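Tyrosine recombinase XerH (Helicobacter pylori, PDB 5JJV) cuts and rejoins DNA at specific sites as a tyrosine recombinase, takes part in chromosome segregation and may help to unlink replicated chromosomes. Local coordinates at residues F43-E48 with C62-N67; I131-L136 with I156-I161; G212-E217 with K238-K243. All blocks are in the same frame, centred on the assembly; numbering follows the deposited sequence.

Contact 1: F43-E48 with C62-N67; sequences FECLNE and CKKARN. With nucleotides of chain C.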
loop_
_atom_site.group_PDB
_atom_site.type_symbol
_atom_site.label_atom_id
_atom_site.label_comp_id
_atom_site.label_asym_id
_atom_site.label_seq_id
_atom_site.Cartn_x
_atom_site.Cartn_y
_atom_site.Cartn_z
ATOM N N PHE B 43 -2.067 4.732 -34.417
ATOM C CA PHE B 43 -3.270 5.364 -34.949
ATOM C C PHE B 43 -3.836 4.573 -36.123
ATOM O O PHE B 43 -5.053 4.479 -36.291
ATOM C CB PHE B 43 -2.973 6.801 -35.376
ATOM C CG PHE B 43 -2.545 7.692 -34.246
ATOM C CD1 PHE B 43 -2.886 7.388 -32.938
ATOM C CD2 PHE B 43 -1.801 8.834 -34.491
ATOM C CE1 PHE B 43 -2.493 8.206 -31.895
ATOM C CE2 PHE B 43 -1.405 9.656 -33.452
ATOM C CZ PHE B 43 -1.753 9.341 -32.153
ATOM N N GLU B 44 -2.947 4.008 -36.934
ATOM C CA GLU B 44 -3.365 3.153 -38.036
ATOM C C GLU B 44 -4.071 1.915 -37.503
ATOM O O GLU B 44 -5.117 1.519 -38.013
ATOM C CB GLU B 44 -2.167 2.753 -38.897
ATOM C CG GLU B 44 -1.584 3.891 -39.714
ATOM C CD GLU B 44 -0.358 3.472 -40.499
ATOM O OE1 GLU B 44 0.035 2.291 -40.404
ATOM O OE2 GLU B 44 0.213 4.326 -41.208
ATOM N N CYS B 45 -3.495 1.314 -36.467
ATOM C CA CYS B 45 -4.087 0.142 -35.836
ATOM C C CYS B 45 -5.449 0.468 -35.230
ATOM O O CYS B 45 -6.374 -0.337 -35.306
ATOM C CB CYS B 45 -3.156 -0.420 -34.761
ATOM S SG CYS B 45 -1.641 -1.162 -35.406
ATOM N N LEU B 46 -5.565 1.651 -34.632
ATOM C CA LEU B 46 -6.821 2.085 -34.032
ATOM C C LEU B 46 -7.935 2.178 -35.069
ATOM O O LEU B 46 -9.062 1.744 -34.824
ATOM C CB LEU B 46 -6.647 3.437 -33.338
ATOM C CG LEU B 46 -5.794 3.449 -32.071
ATOM C CD1 LEU B 46 -5.839 4.817 -31.409
ATOM C CD2 LEU B 46 -6.257 2.367 -31.112
ATOM N N ASN B 47 -7.614 2.744 -36.226
ATOM C CA ASN B 47 -8.590 2.891 -37.298
ATOM C C ASN B 47 -8.918 1.555 -37.952
ATOM O O ASN B 47 -10.069 1.287 -38.298
ATOM C CB ASN B 47 -8.080 3.876 -38.352
ATOM C CG ASN B 47 -7.774 5.243 -37.770
ATOM O OD1 ASN B 47 -8.334 5.634 -36.745
ATOM N ND2 ASN B 47 -6.880 5.977 -38.423
ATOM N N GLU B 48 -7.899 0.717 -38.115
ATOM C CA GLU B 48 -8.070 -0.577 -38.763
ATOM C C GLU B 48 -8.843 -1.557 -37.883
ATOM O O GLU B 48 -9.439 -2.510 -38.382
ATOM C CB GLU B 48 -6.709 -1.160 -39.147
ATOM C CG GLU B 48 -6.040 -0.430 -40.304
ATOM C CD GLU B 48 -4.575 -0.789 -40.458
ATOM O OE1 GLU B 48 -4.105 -1.703 -39.747
ATOM O OE2 GLU B 48 -3.892 -0.153 -41.288
ATOM N N CYS B 62 -3.463 -6.560 -34.686
ATOM C CA CYS B 62 -2.865 -6.698 -33.362
ATOM C C CYS B 62 -1.401 -7.123 -33.452
ATOM O O CYS B 62 -0.576 -6.699 -32.641
ATOM C CB CYS B 62 -3.657 -7.696 -32.516
ATOM S SG CYS B 62 -5.236 -7.052 -31.911
ATOM N N LYS B 63 -1.084 -7.962 -34.434
ATOM C CA LYS B 63 0.305 -8.318 -34.703
ATOM C C LYS B 63 1.075 -7.081 -35.147
ATOM O O LYS B 63 2.197 -6.840 -34.704
ATOM C CB LYS B 63 0.399 -9.410 -35.771
ATOM C CG LYS B 63 0.062 -10.806 -35.277
ATOM C CD LYS B 63 0.211 -11.825 -36.395
ATOM C CE LYS B 63 -0.043 -13.238 -35.899
ATOM N NZ LYS B 63 0.126 -14.239 -36.990
ATOM N N LYS B 64 0.453 -6.301 -36.027
ATOM C CA LYS B 64 1.023 -5.045 -36.502
ATOM C C LYS B 64 1.291 -4.097 -35.337
ATOM O O LYS B 64 2.298 -3.391 -35.314
ATOM C CB LYS B 64 0.084 -4.391 -37.519
ATOM C CG LYS B 64 0.501 -3.002 -37.973
ATOM C CD LYS B 64 -0.524 -2.414 -38.932
ATOM C CE LYS B 64 -0.162 -0.993 -39.335
ATOM N NZ LYS B 64 -1.157 -0.415 -40.283
ATOM N N ALA B 65 0.384 -4.096 -34.367
ATOM C CA ALA B 65 0.518 -3.249 -33.190
ATOM C C ALA B 65 1.676 -3.711 -32.311
ATOM O O ALA B 65 2.464 -2.894 -31.832
ATOM C CB ALA B 65 -0.779 -3.238 -32.395
ATOM N N ARG B 66 1.773 -5.021 -32.102
ATOM C CA ARG B 66 2.842 -5.591 -31.288
ATOM C C ARG B 66 4.207 -5.345 -31.918
ATOM O O ARG B 66 5.156 -4.957 -31.236
ATOM C CB ARG B 66 2.631 -7.092 -31.088
ATOM C CG ARG B 66 3.723 -7.751 -30.266
ATOM C CD ARG B 66 3.615 -9.264 -30.291
ATOM N NE ARG B 66 4.582 -9.885 -29.390
ATOM C CZ ARG B 66 4.735 -11.197 -29.241
ATOM N NH1 ARG B 66 3.983 -12.039 -29.939
ATOM N NH2 ARG B 66 5.642 -11.665 -28.395
ATOM N N ASN B 67 4.293 -5.569 -33.224
ATOM C CA ASN B 67 5.538 -5.384 -33.957
ATOM C C ASN B 67 5.964 -3.920 -34.019
ATOM O O ASN B 67 7.119 -3.614 -34.313
ATOM C CB ASN B 67 5.404 -5.946 -35.374
ATOM C CG ASN B 67 5.088 -7.429 -35.384
ATOM O OD1 ASN B 67 4.867 -8.038 -34.337
ATOM N ND2 ASN B 67 5.059 -8.019 -36.574
ATOM P P DT C 7 3.782 -12.144 -37.233
ATOM O OP1 DT C 7 2.856 -12.721 -38.235
ATOM O OP2 DT C 7 3.497 -10.815 -36.651
ATOM O "O5'" DT C 7 3.949 -13.203 -36.050
ATOM C "C5'" DT C 7 4.609 -14.437 -36.297
ATOM C "C4'" DT C 7 4.686 -15.262 -35.029
ATOM O "O4'" DT C 7 5.927 -14.988 -34.340
ATOM C "C3'" DT C 7 3.566 -14.992 -34.018
ATOM O "O3'" DT C 7 2.904 -16.201 -33.693
ATOM C "C2'" DT C 7 4.292 -14.403 -32.804
ATOM C "C1'" DT C 7 5.680 -14.998 -32.960
ATOM N N1 DT C 7 6.746 -14.216 -32.277
ATOM C C2 DT C 7 7.823 -14.879 -31.738
ATOM O O2 DT C 7 7.959 -16.089 -31.795
ATOM N N3 DT C 7 8.747 -14.072 -31.129
ATOM C C4 DT C 7 8.699 -12.695 -31.003
ATOM O O4 DT C 7 9.582 -12.058 -30.436
ATOM C C5 DT C 7 7.540 -12.062 -31.588
ATOM C C7 DT C 7 7.378 -10.573 -31.516
ATOM C C6 DT C 7 6.629 -12.845 -32.188
ATOM P P DG C 8 1.303 -16.234 -33.582
ATOM O OP1 DG C 8 0.779 -16.643 -34.902
ATOM O OP2 DG C 8 0.870 -14.954 -32.976
ATOM O "O5'" DG C 8 1.017 -17.399 -32.526
ATOM C "C5'" DG C 8 1.374 -18.738 -32.835
ATOM C "C4'" DG C 8 1.993 -19.422 -31.632
ATOM O "O4'" DG C 8 3.170 -18.684 -31.210
ATOM C "C3'" DG C 8 1.085 -19.526 -30.403
ATOM O "O3'" DG C 8 1.175 -20.836 -29.846
ATOM C "C2'" DG C 8 1.643 -18.464 -29.456
ATOM C "C1'" DG C 8 3.117 -18.459 -29.822
ATOM N N9 DG C 8 3.780 -17.190 -29.535
ATOM C C8 DG C 8 3.283 -15.930 -29.760
ATOM N N7 DG C 8 4.099 -14.978 -29.404
ATOM C C5 DG C 8 5.211 -15.650 -28.913
ATOM C C6 DG C 8 6.422 -15.144 -28.383
ATOM O O6 DG C 8 6.760 -13.960 -28.238
ATOM N N1 DG C 8 7.283 -16.168 -27.998
ATOM C C2 DG C 8 7.010 -17.510 -28.113
ATOM N N2 DG C 8 7.966 -18.348 -27.687
ATOM N N3 DG C 8 5.879 -17.998 -28.608
ATOM C C4 DG C 8 5.030 -17.013 -28.986
ATOM P P DA C 6 7.975 -7.282 -38.695
ATOM O OP1 DA C 6 7.332 -6.926 -39.981
ATOM O OP2 DA C 6 7.835 -6.390 -37.522
ATOM O "O5'" DA C 6 7.488 -8.740 -38.252
ATOM C "C5'" DA C 6 7.754 -9.861 -39.086
ATOM C "C4'" DA C 6 7.420 -11.158 -38.373
ATOM O "O4'" DA C 6 8.520 -11.542 -37.517
ATOM C "C3'" DA C 6 6.176 -11.101 -37.480
ATOM O "O3'" DA C 6 5.244 -12.087 -37.894
ATOM C "C2'" DA C 6 6.710 -11.378 -36.067
ATOM C "C1'" DA C 6 8.004 -12.123 -36.349
ATOM N N9 DA C 6 9.002 -11.991 -35.289
ATOM C C8 DA C 6 9.426 -10.833 -34.698
ATOM N N7 DA C 6 10.339 -11.012 -33.775
ATOM C C5 DA C 6 10.530 -12.383 -33.758
ATOM C C6 DA C 6 11.373 -13.215 -32.993
ATOM N N6 DA C 6 12.213 -12.753 -32.061
ATOM N N1 DA C 6 11.319 -14.543 -33.225
ATOM C C2 DA C 6 10.476 -15.000 -34.158
ATOM N N3 DA C 6 9.639 -14.318 -34.939
ATOM C C4 DA C 6 9.716 -13.003 -34.686
#
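Lys64 reaches across to Glu44 and Glu48 and shows how one extended side chain can tie two antiparallel helices. Its CG lies anti to the backbone N (chi1 174°), and from there the chain runs out straight, crossing both glutamates at about a right angle. NZ forms salt bridges with OE1 of Glu44 at 3.0 Å, met on the anti side of the carboxylate, and with OE2 of Glu48 at 2.9 Å, where the hydrogen-bond geometry is weak. Beside these charges, Cys45 SG packs 3.8 Å from Ala65 CB, while the CG of Lys64 brushes the same sulfur. Arg66 on helix 55-68 reads DG8 of chain C: NH1 meets N7 at 3.0 Å almost straight on (171°), NH2 meets O6 at 2.6 Å, and the methyl C7 of DT7 of chain C lies over one guanidinium face. The antiparallel pair 39-50 and 55-68 belongs to the core-binding region, with helix 12-30 touching Leu46 and Cys62, and helix 74-93 touching Cys62 and Arg66.

Contact 2: I131-L136 with I156-I161; sequences IALLGL and ITLKNI. With nucleotides of chain D.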
loop_
_atom_site.group_PDB
_atom_site.type_symbol
_atom_site.label_atom_id
_atom_site.label_comp_id
_atom_site.label_asym_id
_atom_site.label_seq_id
_atom_site.Cartn_x
_atom_site.Cartn_y
_atom_site.Cartn_z
ATOM N N ILE B 131 -7.165 -14.491 -17.670
ATOM C CA ILE B 131 -7.176 -13.049 -17.445
ATOM C C ILE B 131 -7.729 -12.320 -18.669
ATOM O O ILE B 131 -8.475 -11.346 -18.541
ATOM C CB ILE B 131 -5.757 -12.523 -17.097
ATOM C CG1 ILE B 131 -5.564 -12.459 -15.580
ATOM C CG2 ILE B 131 -5.518 -11.141 -17.684
ATOM C CD1 ILE B 131 -5.572 -13.804 -14.888
ATOM N N ALA B 132 -7.381 -12.813 -19.855
ATOM C CA ALA B 132 -7.859 -12.228 -21.101
ATOM C C ALA B 132 -9.381 -12.321 -21.211
ATOM O O ALA B 132 -10.051 -11.335 -21.524
ATOM C CB ALA B 132 -7.199 -12.910 -22.290
ATOM N N LEU B 133 -9.917 -13.510 -20.949
ATOM C CA LEU B 133 -11.358 -13.736 -20.998
ATOM C C LEU B 133 -12.093 -12.860 -19.990
ATOM O O LEU B 133 -13.126 -12.267 -20.305
ATOM C CB LEU B 133 -11.680 -15.208 -20.739
ATOM C CG LEU B 133 -11.298 -16.209 -21.830
ATOM C CD1 LEU B 133 -11.456 -17.631 -21.321
ATOM C CD2 LEU B 133 -12.145 -15.991 -23.074
ATOM N N LEU B 134 -11.551 -12.783 -18.778
ATOM C CA LEU B 134 -12.144 -11.974 -17.718
ATOM C C LEU B 134 -12.191 -10.501 -18.107
ATOM O O LEU B 134 -13.148 -9.797 -17.785
ATOM C CB LEU B 134 -11.366 -12.145 -16.412
ATOM C CG LEU B 134 -11.448 -13.511 -15.727
ATOM C CD1 LEU B 134 -10.531 -13.554 -14.515
ATOM C CD2 LEU B 134 -12.879 -13.827 -15.326
ATOM N N GLY B 135 -11.156 -10.044 -18.804
ATOM C CA GLY B 135 -11.082 -8.661 -19.239
ATOM C C GLY B 135 -12.103 -8.339 -20.313
ATOM O O GLY B 135 -12.707 -7.266 -20.305
ATOM N N LEU B 136 -12.291 -9.273 -21.240
ATOM C CA LEU B 136 -13.239 -9.099 -22.335
ATOM C C LEU B 136 -14.662 -8.897 -21.829
ATOM O O LEU B 136 -15.330 -7.931 -22.197
ATOM C CB LEU B 136 -13.194 -10.304 -23.277
ATOM C CG LEU B 136 -14.294 -10.374 -24.339
ATOM C CD1 LEU B 136 -14.182 -9.217 -25.322
ATOM C CD2 LEU B 136 -14.258 -11.710 -25.066
ATOM N N ILE B 156 -18.866 -12.503 -14.819
ATOM C CA ILE B 156 -18.123 -13.753 -14.906
ATOM C C ILE B 156 -16.837 -13.701 -14.087
ATOM O O ILE B 156 -15.973 -12.856 -14.320
ATOM C CB ILE B 156 -17.775 -14.099 -16.366
ATOM C CG1 ILE B 156 -19.049 -14.401 -17.158
ATOM C CG2 ILE B 156 -16.822 -15.282 -16.421
ATOM C CD1 ILE B 156 -18.795 -14.807 -18.594
ATOM N N THR B 157 -16.723 -14.611 -13.124
ATOM C CA THR B 157 -15.539 -14.701 -12.279
ATOM C C THR B 157 -14.983 -16.120 -12.277
ATOM O O THR B 157 -15.347 -16.935 -11.429
ATOM C CB THR B 157 -15.838 -14.281 -10.826
ATOM O OG1 THR B 157 -16.823 -15.158 -10.265
ATOM C CG2 THR B 157 -16.350 -12.848 -10.774
ATOM N N LEU B 158 -14.103 -16.410 -13.229
ATOM C CA LEU B 158 -13.504 -17.735 -13.348
ATOM C C LEU B 158 -12.644 -18.070 -12.132
ATOM O O LEU B 158 -11.943 -17.210 -11.602
ATOM C CB LEU B 158 -12.663 -17.828 -14.622
ATOM C CG LEU B 158 -13.380 -17.511 -15.935
ATOM C CD1 LEU B 158 -12.404 -17.544 -17.100
ATOM C CD2 LEU B 158 -14.526 -18.482 -16.165
ATOM N N LYS B 159 -12.708 -19.324 -11.697
ATOM C CA LYS B 159 -11.913 -19.783 -10.563
ATOM C C LYS B 159 -10.428 -19.792 -10.906
ATOM O O LYS B 159 -10.053 -19.788 -12.080
ATOM C CB LYS B 159 -12.362 -21.179 -10.123
ATOM N N ASN B 160 -9.586 -19.800 -9.877
ATOM C CA ASN B 160 -8.138 -19.805 -10.067
ATOM C C ASN B 160 -7.646 -21.067 -10.768
ATOM O O ASN B 160 -8.261 -22.129 -10.663
ATOM C CB ASN B 160 -7.424 -19.655 -8.720
ATOM C CG ASN B 160 -7.558 -18.261 -8.138
ATOM O OD1 ASN B 160 -8.293 -17.424 -8.663
ATOM N ND2 ASN B 160 -6.849 -18.006 -7.045
ATOM N N ILE B 161 -6.536 -20.939 -11.487
ATOM C CA ILE B 161 -5.919 -22.080 -12.154
ATOM C C ILE B 161 -4.967 -22.798 -11.201
ATOM O O ILE B 161 -3.919 -22.262 -10.838
ATOM C CB ILE B 161 -5.150 -21.652 -13.421
ATOM C CG1 ILE B 161 -6.054 -20.835 -14.345
ATOM C CG2 ILE B 161 -4.596 -22.871 -14.146
ATOM C CD1 ILE B 161 -7.279 -21.583 -14.820
ATOM P P DC D 3 -2.246 -17.206 -8.125
ATOM O OP1 DC D 3 -2.441 -18.507 -8.803
ATOM O OP2 DC D 3 -0.887 -16.631 -8.012
ATOM O "O5'" DC D 3 -3.183 -16.115 -8.822
ATOM C "C5'" DC D 3 -4.595 -16.221 -8.701
ATOM C "C4'" DC D 3 -5.172 -15.011 -7.987
ATOM O "O4'" DC D 3 -4.399 -14.730 -6.803
ATOM C "C3'" DC D 3 -5.167 -13.718 -8.806
ATOM O "O3'" DC D 3 -6.497 -13.358 -9.143
ATOM C "C2'" DC D 3 -4.512 -12.670 -7.888
ATOM C "C1'" DC D 3 -4.492 -13.360 -6.531
ATOM N N1 DC D 3 -3.333 -12.965 -5.683
ATOM C C2 DC D 3 -3.485 -11.951 -4.732
ATOM O O2 DC D 3 -4.586 -11.398 -4.611
ATOM N N3 DC D 3 -2.420 -11.604 -3.966
ATOM C C4 DC D 3 -1.251 -12.227 -4.127
ATOM N N4 DC D 3 -0.230 -11.849 -3.350
ATOM C C5 DC D 3 -1.077 -13.261 -5.092
ATOM C C6 DC D 3 -2.133 -13.593 -5.842
#
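The carbonyl O of Leu158, whose side chain packs on Leu133 and Leu134, accepts a hydrogen bond from NH2 of Arg130, and NE of the same arginine adds a weak bond to the O of Lys159. One helix side chain thus probably helps to hold the path of an irregular segment, and the apolar contact forms beside it. Leu134 does most of the touching, through a single methyl. With CG beside the backbone N (chi1 -68°), CD2 comes down on the peptide run of 156-158, at 3.4 Å from the O of Ile156 and 3.5 Å from the N of Leu158. It also lies 3.8 Å from CG of Leu158 and, more loosely, 4.3 Å from CG2 of Ile156. The setting is the last helix of the core-binding region, 123-143, against the connection that leads on to helix 178-190 and the catalytic part. Leu133 meets Leu158 only through methyls, CD1 to CD1 at 4.3 Å, and it also packs on Leu80, Phe83 and Leu114 of helices 74-93 and 107-117. On the same connection, Thr157 packs on Lys142 of the third subunit. Asn160 turns to the DNA, its ND2 lying 3.3 Å from C5' of DC3 of chain D.

Contact 3: G212-E217 with K238-K243; sequences GMRSNE and KGKGDK. With nucleotides of chain D; nucleotides of chain C.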
loop_
_atom_site.group_PDB
_atom_site.type_symbol
_atom_site.label_atom_id
_atom_site.label_comp_id
_atom_site.label_asym_id
_atom_site.label_seq_id
_atom_site.Cartn_x
_atom_site.Cartn_y
_atom_site.Cartn_z
ATOM N N GLY B 212 22.409 -7.631 -12.977
ATOM C CA GLY B 212 21.103 -8.272 -12.972
ATOM C C GLY B 212 20.116 -7.543 -13.864
ATOM O O GLY B 212 18.900 -7.712 -13.758
ATOM N N MET B 213 20.665 -6.720 -14.749
ATOM C CA MET B 213 19.897 -5.903 -15.675
ATOM C C MET B 213 19.039 -6.754 -16.612
ATOM O O MET B 213 19.485 -7.799 -17.087
ATOM C CB MET B 213 20.859 -5.031 -16.483
ATOM C CG MET B 213 20.265 -3.773 -17.057
ATOM S SD MET B 213 21.533 -2.759 -17.841
ATOM C CE MET B 213 22.621 -2.429 -16.457
ATOM N N ARG B 214 17.811 -6.311 -16.874
ATOM C CA ARG B 214 16.954 -6.978 -17.852
ATOM C C ARG B 214 17.541 -6.841 -19.254
ATOM O O ARG B 214 18.416 -6.007 -19.490
ATOM C CB ARG B 214 15.535 -6.406 -17.826
ATOM C CG ARG B 214 14.724 -6.734 -16.580
ATOM C CD ARG B 214 13.273 -6.310 -16.772
ATOM N NE ARG B 214 12.447 -6.525 -15.587
ATOM C CZ ARG B 214 12.282 -5.628 -14.621
ATOM N NH1 ARG B 214 12.895 -4.454 -14.694
ATOM N NH2 ARG B 214 11.506 -5.903 -13.580
ATOM N N SER B 215 17.050 -7.659 -20.181
ATOM C CA SER B 215 17.566 -7.676 -21.547
ATOM C C SER B 215 17.421 -6.323 -22.238
ATOM O O SER B 215 18.405 -5.747 -22.700
ATOM C CB SER B 215 16.858 -8.755 -22.371
ATOM O OG SER B 215 17.144 -10.049 -21.871
ATOM N N ASN B 216 16.193 -5.817 -22.304
ATOM C CA ASN B 216 15.923 -4.554 -22.982
ATOM C C ASN B 216 16.575 -3.376 -22.264
ATOM O O ASN B 216 16.979 -2.400 -22.896
ATOM C CB ASN B 216 14.415 -4.329 -23.110
ATOM C CG ASN B 216 14.064 -3.311 -24.177
ATOM O OD1 ASN B 216 13.418 -2.300 -23.902
ATOM N ND2 ASN B 216 14.495 -3.572 -25.407
ATOM N N GLU B 217 16.683 -3.476 -20.942
ATOM C CA GLU B 217 17.347 -2.447 -20.151
ATOM C C GLU B 217 18.812 -2.318 -20.554
ATOM O O GLU B 217 19.368 -1.220 -20.573
ATOM C CB GLU B 217 17.239 -2.762 -18.657
ATOM C CG GLU B 217 15.825 -2.713 -18.108
ATOM C CD GLU B 217 15.747 -3.188 -16.672
ATOM O OE1 GLU B 217 16.773 -3.671 -16.150
ATOM O OE2 GLU B 217 14.659 -3.086 -16.066
ATOM N N LYS B 238 16.136 2.974 -17.107
ATOM C CA LYS B 238 14.707 3.063 -17.379
ATOM C C LYS B 238 14.168 1.645 -17.520
ATOM O O LYS B 238 14.317 1.019 -18.569
ATOM C CB LYS B 238 14.436 3.882 -18.642
ATOM C CG LYS B 238 12.963 4.011 -19.011
ATOM C CD LYS B 238 12.781 4.916 -20.224
ATOM C CE LYS B 238 11.318 5.069 -20.603
ATOM N NZ LYS B 238 10.741 3.816 -21.169
ATOM N N GLY B 239 13.557 1.138 -16.454
ATOM C CA GLY B 239 13.177 -0.260 -16.389
ATOM C C GLY B 239 11.786 -0.589 -16.895
ATOM O O GLY B 239 11.102 0.255 -17.473
ATOM N N LYS B 240 11.382 -1.839 -16.677
ATOM C CA LYS B 240 10.068 -2.327 -17.078
ATOM C C LYS B 240 8.959 -1.509 -16.424
ATOM O O LYS B 240 9.020 -1.209 -15.233
ATOM C CB LYS B 240 9.926 -3.807 -16.716
ATOM C CG LYS B 240 8.550 -4.395 -16.976
ATOM C CD LYS B 240 8.467 -5.826 -16.469
ATOM C CE LYS B 240 7.080 -6.410 -16.682
ATOM N NZ LYS B 240 6.957 -7.763 -16.074
ATOM N N GLY B 241 7.949 -1.144 -17.208
ATOM C CA GLY B 241 6.874 -0.307 -16.708
ATOM C C GLY B 241 7.349 1.112 -16.469
ATOM O O GLY B 241 6.747 1.855 -15.692
ATOM N N ASP B 242 8.440 1.477 -17.141
ATOM C CA ASP B 242 9.028 2.811 -17.045
ATOM C C ASP B 242 9.435 3.161 -15.614
ATOM O O ASP B 242 9.418 4.329 -15.223
ATOM C CB ASP B 242 8.056 3.859 -17.593
ATOM C CG ASP B 242 7.691 3.604 -19.042
ATOM O OD1 ASP B 242 8.610 3.368 -19.853
ATOM O OD2 ASP B 242 6.484 3.626 -19.368
ATOM N N LYS B 243 9.801 2.141 -14.844
ATOM C CA LYS B 243 10.284 2.334 -13.481
ATOM C C LYS B 243 11.779 2.625 -13.496
ATOM O O LYS B 243 12.567 1.828 -14.004
ATOM C CB LYS B 243 10.000 1.100 -12.620
ATOM C CG LYS B 243 8.546 0.656 -12.604
ATOM C CD LYS B 243 8.408 -0.713 -11.952
ATOM C CE LYS B 243 6.970 -1.208 -11.973
ATOM N NZ LYS B 243 6.090 -0.411 -11.073
ATOM P P DT D 9 12.760 -7.323 -21.761
ATOM O OP1 DT D 9 14.055 -6.820 -21.253
ATOM O OP2 DT D 9 12.269 -6.917 -23.096
ATOM O "O5'" DT D 9 12.784 -8.918 -21.708
ATOM C "C5'" DT D 9 13.128 -9.573 -20.498
ATOM C "C4'" DT D 9 12.927 -11.069 -20.625
ATOM O "O4'" DT D 9 11.546 -11.343 -20.977
ATOM C "C3'" DT D 9 13.791 -11.745 -21.689
ATOM O "O3'" DT D 9 14.395 -12.912 -21.146
ATOM C "C2'" DT D 9 12.802 -12.076 -22.809
ATOM C "C1'" DT D 9 11.493 -12.244 -22.056
ATOM N N1 DT D 9 10.301 -11.909 -22.881
ATOM C C2 DT D 9 9.360 -12.879 -23.135
ATOM O O2 DT D 9 9.446 -14.020 -22.714
ATOM N N3 DT D 9 8.306 -12.464 -23.906
ATOM C C4 DT D 9 8.104 -11.202 -24.436
ATOM O O4 DT D 9 7.123 -10.923 -25.117
ATOM C C5 DT D 9 9.129 -10.233 -24.131
ATOM C C7 DT D 9 9.017 -8.832 -24.653
ATOM C C6 DT D 9 10.165 -10.629 -23.378
ATOM P P DT D 8 7.524 -2.920 -20.888
ATOM O OP1 DT D 8 8.501 -1.920 -20.405
ATOM O OP2 DT D 8 6.628 -2.575 -22.013
ATOM O "O5'" DT D 8 8.303 -4.262 -21.270
ATOM C "C5'" DT D 8 9.474 -4.608 -20.564
ATOM C "C4'" DT D 8 9.468 -6.070 -20.148
ATOM O "O4'" DT D 8 8.141 -6.616 -20.214
ATOM C "C3'" DT D 8 10.271 -6.996 -21.033
ATOM O "O3'" DT D 8 11.639 -6.924 -20.686
ATOM C "C2'" DT D 8 9.678 -8.368 -20.693
ATOM C "C1'" DT D 8 8.265 -8.028 -20.185
ATOM N N1 DT D 8 7.170 -8.645 -20.997
ATOM C C2 DT D 8 7.027 -10.018 -20.995
ATOM O O2 DT D 8 7.749 -10.768 -20.366
ATOM N N3 DT D 8 5.996 -10.486 -21.765
ATOM C C4 DT D 8 5.111 -9.741 -22.518
ATOM O O4 DT D 8 4.215 -10.257 -23.178
ATOM C C5 DT D 8 5.314 -8.311 -22.476
ATOM C C7 DT D 8 4.412 -7.402 -23.254
ATOM C C6 DT D 8 6.323 -7.838 -21.726
ATOM P P DC C 13 11.350 -9.732 -13.703
ATOM O OP1 DC C 13 11.263 -9.364 -15.144
ATOM O OP2 DC C 13 11.790 -8.718 -12.703
ATOM P P DT D 7 1.368 -1.430 -18.962
ATOM O OP1 DT D 7 1.860 -0.101 -18.540
ATOM O OP2 DT D 7 0.567 -1.565 -20.201
ATOM O "O5'" DT D 7 2.616 -2.415 -19.068
ATOM C "C5'" DT D 7 3.491 -2.555 -17.965
ATOM C "C4'" DT D 7 4.627 -3.499 -18.297
ATOM O "O4'" DT D 7 4.162 -4.871 -18.212
ATOM C "C3'" DT D 7 5.215 -3.332 -19.699
ATOM O "O3'" DT D 7 6.633 -3.354 -19.623
ATOM C "C2'" DT D 7 4.670 -4.545 -20.458
ATOM C "C1'" DT D 7 4.600 -5.576 -19.347
ATOM N N1 DT D 7 3.644 -6.688 -19.610
ATOM C C2 DT D 7 4.016 -7.973 -19.299
ATOM O O2 DT D 7 5.098 -8.255 -18.817
ATOM N N3 DT D 7 3.069 -8.925 -19.573
ATOM C C4 DT D 7 1.815 -8.722 -20.117
ATOM O O4 DT D 7 1.033 -9.646 -20.326
ATOM C C5 DT D 7 1.486 -7.348 -20.419
ATOM C C7 DT D 7 0.151 -7.006 -21.011
ATOM C C6 DT D 7 2.406 -6.408 -20.153
HETATM O O HOH W 1 11.253 -2.116 -13.405
#
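Arg214 and Lys240, both predicted active-site residues, cross at about a right angle, with CB of Lys240 over the centre of one guanidinium face, 3.6 Å from CZ. This is the tight side of the contact. Glu217 holds the arginine at two points: its OE2 takes NH1 of Arg214 in a salt bridge at 2.6 Å, within the guanidinium plane, and its OE1 accepts the backbone N of Arg214 at 2.9 Å. OE2 also lies 3.2 Å from CA of Gly239, a close fit of carboxylate against backbone. The NE and NH2 edge of the guanidinium serves the DNA: NE of Arg214 bonds OP1 of DC13 of chain C at 3.1 Å and nearly straight (171°), while NH2 reaches OP2 weakly. In the tyrosine recombinase fold this pairs the arginine at the N-cap of helix 215-219 with the lysine of the turn joining strands 232-238 and 244-250. Just inside that helix, the backbone N of Asn216 donates to OP1 of DT9 of chain D at 2.6 Å. With CG anti to the backbone N (chi1 175°) and the rest extended, Lys240 runs past DT8 of chain D, and its NZ bonds N3 of an adenine base and, weakly, O2 of DT7 of chain D. The link is looser beyond the guanidinium of Arg214: a water accepts from NH1 and donates to O of Lys240. Exposed Lys238 touches Glu217 only through its backbone.

Overall arrangement
The three contacts follow one another along the chain without touching, and their nearest atoms stay about 11 to 13 Å apart. Contacts 1 and 2 lie in or beside the core-binding region, their centres 25 Å apart; contact 3 belongs to the catalytic region, its centre 24 Å from that of contact 1 and 29 Å from that of contact 2. DNA is what they share. Contact 1 faces DA6 to DG8 of chain C, contact 2 borders DC3 of chain D, and contact 3 takes DT7 to DT9 of chain D and the phosphate of DC13 of chain C. Contact 3 alone holds predicted active-site residues, with Arg214 close to Arg313 and His336.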